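Local coordinates for putative uncharacterized protein (Mycobacterium tuberculosis, PDB 2ZQ5), which probably transfers a sulfonate group from the donor PAPS to an acceptor, as a member of the P-loop-related sulfotransferase family, at residues G119-W123 and M166-E172; L124-P128 and Q176-Q180. One frame throughout, in Å; residues are numbered along the deposited sequence.

Contact 1 (G119-W123 and M166-E172); sequences GLHMW and MAAYELE
The carbonyl oxygen of Glu170 takes the backbone N-H of Met122 at 2.8 Å (O to N). A second, weaker contact reaches the same oxygen from His121 CA. Two residues on, the N of Glu172 donates to the O of Leu120, also at 2.8 Å. Together the two bonds flank His121 and Leu171 and make a single beta bridge between them, with no ladder continuing beyond. Leu120 centres an inverse gamma turn and His121 is the N-cap of helix 122-126, so the bridge lies where the chain leaves strand 117-119, an outermost strand of the parallel sheet, for that helix. The opposing loop folds into a type I turn from Ala167 to Glu170, closed by Glu170 N on Ala167 O. Its Ala168 O accepts the N of Trp123 at 3.1 Å, so that first-turn amides of the helix are satisfied by the loop. Tyr169 O meets His121 ND1 in the plane of the imidazole, a weak bond at 3.4 Å. Beside it CD2 of Leu171 lies 3.7 Å from ND1. Met122 supplies the apolar part: its chain, bent at both chi2 and chi3 (-64° and -62°), lays CG 3.6 Å from Glu172 CG and curls CE back to the methyl of Ala168, 3.8 Å from CB. The carboxylate of Glu172 is directed elsewhere, its OE1 accepting a hydrogen bond from Gln176.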
# COMPACT_ATOMS: atom_id res chain seq x y z
N GLY A 119 -12.19 2.44 -6.73
CA GLY A 119 -10.90 2.38 -6.07
C GLY A 119 -11.04 2.48 -4.56
O GLY A 119 -12.12 2.76 -4.05
N LEU A 120 -9.93 2.27 -3.86
CA LEU A 120 -9.92 2.31 -2.40
C LEU A 120 -9.79 3.73 -1.87
O LEU A 120 -8.70 4.21 -1.58
CB LEU A 120 -8.76 1.46 -1.87
CG LEU A 120 -8.66 1.31 -0.35
CD1 LEU A 120 -9.87 0.57 0.19
CD2 LEU A 120 -7.39 0.54 -0.03
N HIS A 121 -10.92 4.41 -1.72
CA HIS A 121 -10.90 5.78 -1.22
C HIS A 121 -10.26 5.83 0.15
O HIS A 121 -10.54 5.00 1.02
CB HIS A 121 -12.32 6.34 -1.18
CG HIS A 121 -13.01 6.28 -2.51
ND1 HIS A 121 -12.72 7.15 -3.54
CD2 HIS A 121 -13.89 5.39 -3.01
CE1 HIS A 121 -13.40 6.80 -4.61
NE2 HIS A 121 -14.12 5.73 -4.32
N MET A 122 -9.39 6.81 0.34
CA MET A 122 -8.66 7.00 1.58
C MET A 122 -9.51 6.85 2.85
O MET A 122 -9.17 6.07 3.73
CB MET A 122 -7.98 8.38 1.55
CG MET A 122 -6.88 8.59 2.58
SD MET A 122 -7.42 8.55 4.29
CE MET A 122 -8.53 9.87 4.34
N TRP A 123 -10.61 7.58 2.94
CA TRP A 123 -11.41 7.51 4.15
C TRP A 123 -12.01 6.15 4.44
O TRP A 123 -12.27 5.81 5.59
CB TRP A 123 -12.50 8.60 4.16
CG TRP A 123 -13.70 8.39 3.26
CD1 TRP A 123 -13.73 8.48 1.90
CD2 TRP A 123 -15.04 8.13 3.69
NE1 TRP A 123 -15.02 8.31 1.45
CE2 TRP A 123 -15.84 8.09 2.52
CE3 TRP A 123 -15.64 7.93 4.94
CZ2 TRP A 123 -17.23 7.86 2.58
CZ3 TRP A 123 -17.02 7.71 4.99
CH2 TRP A 123 -17.79 7.67 3.81
N MET A 166 -3.14 12.10 3.04
CA MET A 166 -3.78 12.14 1.73
C MET A 166 -5.21 12.67 1.87
O MET A 166 -5.82 12.54 2.93
CB MET A 166 -3.80 10.72 1.15
CG MET A 166 -4.50 10.57 -0.18
SD MET A 166 -4.50 8.83 -0.69
CE MET A 166 -3.02 8.77 -1.69
N ALA A 167 -5.73 13.28 0.81
CA ALA A 167 -7.09 13.80 0.84
C ALA A 167 -8.03 12.62 1.06
O ALA A 167 -7.81 11.53 0.52
CB ALA A 167 -7.42 14.50 -0.47
N ALA A 168 -9.07 12.83 1.85
CA ALA A 168 -10.04 11.78 2.17
C ALA A 168 -10.67 11.10 0.96
O ALA A 168 -11.03 9.93 1.03
CB ALA A 168 -11.13 12.35 3.07
N TYR A 169 -10.79 11.82 -0.15
CA TYR A 169 -11.40 11.27 -1.35
C TYR A 169 -10.43 10.65 -2.34
O TYR A 169 -10.85 10.04 -3.33
CB TYR A 169 -12.21 12.36 -2.04
CG TYR A 169 -11.38 13.56 -2.42
CD1 TYR A 169 -10.58 13.55 -3.56
CD2 TYR A 169 -11.36 14.70 -1.62
CE1 TYR A 169 -9.78 14.64 -3.89
CE2 TYR A 169 -10.57 15.80 -1.94
CZ TYR A 169 -9.78 15.76 -3.08
OH TYR A 169 -8.99 16.84 -3.40
N GLU A 170 -9.13 10.80 -2.09
CA GLU A 170 -8.12 10.25 -2.99
C GLU A 170 -7.99 8.74 -2.84
O GLU A 170 -8.32 8.18 -1.80
CB GLU A 170 -6.76 10.90 -2.72
CG GLU A 170 -6.64 12.33 -3.20
CD GLU A 170 -5.25 12.90 -2.97
OE1 GLU A 170 -4.89 13.16 -1.80
OE2 GLU A 170 -4.50 13.07 -3.96
N LEU A 171 -7.50 8.08 -3.88
CA LEU A 171 -7.33 6.63 -3.85
C LEU A 171 -6.07 6.23 -3.08
O LEU A 171 -4.99 6.78 -3.32
CB LEU A 171 -7.29 6.05 -5.27
CG LEU A 171 -8.52 6.33 -6.14
CD1 LEU A 171 -8.38 5.58 -7.45
CD2 LEU A 171 -9.79 5.89 -5.42
N GLU A 172 -6.22 5.28 -2.17
CA GLU A 172 -5.13 4.79 -1.34
C GLU A 172 -4.58 3.45 -1.79
O GLU A 172 -5.23 2.70 -2.52
CB GLU A 172 -5.61 4.65 0.11
CG GLU A 172 -5.18 5.76 1.06
CD GLU A 172 -3.69 5.77 1.32
OE1 GLU A 172 -3.27 6.42 2.30
OE2 GLU A 172 -2.92 5.14 0.55

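Contact 2 (L124-P128 and Q176-Q180); sequences LAEYP and QLLRQ
Direct polar contact rests on one hydrogen bond, from Gln176 NE2 to Glu126 OE2 at 3.0 Å. The amide and carboxylate planes stand 88° apart, and NE2 approaches from above the carboxylate plane, 46° out of it. Bends at chi2 in both chains turn the two ends toward one another. Gln176 NE2 also donates to Glu172 OE1, which splits it between two carboxylates.

The ionic term is weaker: Glu126 OE1 and Arg179 NH2 form a long salt bridge of 3.9 Å. The guanidinium is nevertheless well fixed. Its NE donates to Gln176 O at 2.8 Å in its own plane, and Gln176 OE1 lies over the centre of one face, 3.1 Å above it.

Water fills in the remaining polar links. Water 1 donates to Ala125 O and Gln176 O and accepts from Gln180 NE2, tying both backbones to one side chain. Waters 2 and 4 each donate to Glu126 OE1 and accept from Arg179, at NH2 and NH1 respectively, while water 3 bridges Glu126 OE2 and Gln176 OE1.

Ala125 CB packs on Gln176 CB at 3.7 Å, and Pro128 CG passes 3.8 Å from Gln180 NE2, the two side chains sliding past each other in opposite directions.

The contact thus joins the end of helix 122-126 to helix 175-178 and the 3-10 turn after it. Pro128 and Gln180 both adjoin helix 55-81, where Ser75 takes Gln180 NE2, and helix 206-219 lies against Pro128 and Leu177, with Arg211 binding Gln180 OE1.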
# COMPACT_ATOMS: atom_id res chain seq x y z
N LEU A 124 -12.22 5.36 3.39
CA LEU A 124 -12.79 4.03 3.56
C LEU A 124 -11.69 3.05 3.98
O LEU A 124 -11.97 2.06 4.65
CB LEU A 124 -13.46 3.58 2.27
CG LEU A 124 -14.62 4.49 1.86
CD1 LEU A 124 -15.10 4.12 0.47
CD2 LEU A 124 -15.76 4.40 2.88
N ALA A 125 -10.46 3.33 3.59
CA ALA A 125 -9.33 2.48 3.97
C ALA A 125 -9.03 2.76 5.44
O ALA A 125 -8.62 1.87 6.18
CB ALA A 125 -8.12 2.80 3.11
N GLU A 126 -9.24 4.01 5.85
CA GLU A 126 -9.01 4.40 7.24
C GLU A 126 -10.16 3.92 8.11
O GLU A 126 -9.98 3.60 9.29
CB GLU A 126 -8.89 5.92 7.37
CG GLU A 126 -7.64 6.53 6.75
CD GLU A 126 -6.41 6.39 7.63
OE1 GLU A 126 -6.56 6.07 8.83
OE2 GLU A 126 -5.28 6.62 7.13
N TYR A 127 -11.35 3.85 7.52
CA TYR A 127 -12.55 3.43 8.25
C TYR A 127 -13.40 2.50 7.37
O TYR A 127 -14.40 2.92 6.79
CB TYR A 127 -13.35 4.67 8.64
CG TYR A 127 -14.24 4.49 9.85
CD1 TYR A 127 -14.06 5.27 10.99
CD2 TYR A 127 -15.27 3.56 9.84
CE1 TYR A 127 -14.89 5.13 12.09
CE2 TYR A 127 -16.11 3.41 10.94
CZ TYR A 127 -15.92 4.20 12.06
OH TYR A 127 -16.75 4.07 13.15
N PRO A 128 -13.00 1.22 7.28
CA PRO A 128 -13.71 0.22 6.48
C PRO A 128 -15.22 0.20 6.71
O PRO A 128 -15.69 0.10 7.85
CB PRO A 128 -13.04 -1.08 6.88
CG PRO A 128 -11.63 -0.64 7.14
CD PRO A 128 -11.84 0.62 7.95
N GLN A 176 -2.86 -0.03 3.25
CA GLN A 176 -3.81 0.49 4.24
C GLN A 176 -4.75 -0.62 4.70
O GLN A 176 -5.32 -0.53 5.79
CB GLN A 176 -4.60 1.66 3.65
CG GLN A 176 -3.82 2.96 3.64
CD GLN A 176 -3.94 3.74 4.94
OE1 GLN A 176 -3.91 3.17 6.03
NE2 GLN A 176 -4.08 5.05 4.83
N LEU A 177 -4.91 -1.65 3.88
CA LEU A 177 -5.75 -2.78 4.24
C LEU A 177 -4.88 -3.91 4.80
O LEU A 177 -5.21 -4.49 5.83
CB LEU A 177 -6.53 -3.31 3.04
CG LEU A 177 -7.61 -2.40 2.45
CD1 LEU A 177 -8.21 -3.07 1.23
CD2 LEU A 177 -8.70 -2.12 3.49
N LEU A 178 -3.77 -4.20 4.12
CA LEU A 178 -2.87 -5.27 4.54
C LEU A 178 -2.26 -5.05 5.93
O LEU A 178 -1.88 -6.01 6.60
CB LEU A 178 -1.77 -5.47 3.50
CG LEU A 178 -2.27 -5.93 2.12
CD1 LEU A 178 -1.17 -5.74 1.09
CD2 LEU A 178 -2.71 -7.38 2.17
N ARG A 179 -2.17 -3.79 6.35
CA ARG A 179 -1.62 -3.49 7.67
C ARG A 179 -2.46 -4.16 8.75
O ARG A 179 -1.98 -4.41 9.85
CB ARG A 179 -1.57 -1.98 7.91
CG ARG A 179 -2.94 -1.32 7.94
CD ARG A 179 -2.90 0.16 8.26
NE ARG A 179 -4.24 0.73 8.09
CZ ARG A 179 -4.72 1.78 8.75
NH1 ARG A 179 -3.98 2.40 9.67
NH2 ARG A 179 -5.95 2.20 8.50
N GLN A 180 -3.73 -4.45 8.44
CA GLN A 180 -4.61 -5.09 9.41
C GLN A 180 -4.05 -6.46 9.83
O GLN A 180 -4.29 -6.92 10.94
CB GLN A 180 -6.02 -5.27 8.83
CG GLN A 180 -6.79 -3.98 8.66
CD GLN A 180 -8.25 -4.22 8.30
OE1 GLN A 180 -8.77 -5.33 8.46
NE2 GLN A 180 -8.92 -3.18 7.81
O HOH W 1 -7.77 -0.59 6.93
O HOH W 2 -7.32 3.86 10.07
O HOH W 3 -2.83 4.98 7.96
O HOH W 4 -4.85 4.84 10.95

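In the fold
From the N terminus, the chain runs through helix 55-81, strand 94-97 and helix 104-111 before strand 117-119 leads into helix 122-126, which serves both contacts: residues up to Trp123 in contact 1, the rest in contact 2. After helix 141-156, the loop 166-172 returns to the start of that helix, and contact 1 closes a loop of 42 residues. Helix 175-178 then meets its far end in contact 2, across 47. The segments alternate, so the two closures cross, their centres 11 Å apart. Leu120 joins them, packing on Ala125 and Leu177. Together they tie the edge of the parallel sheet to helices 122-126 and 175-178, beside helices 55-81 and 206-219.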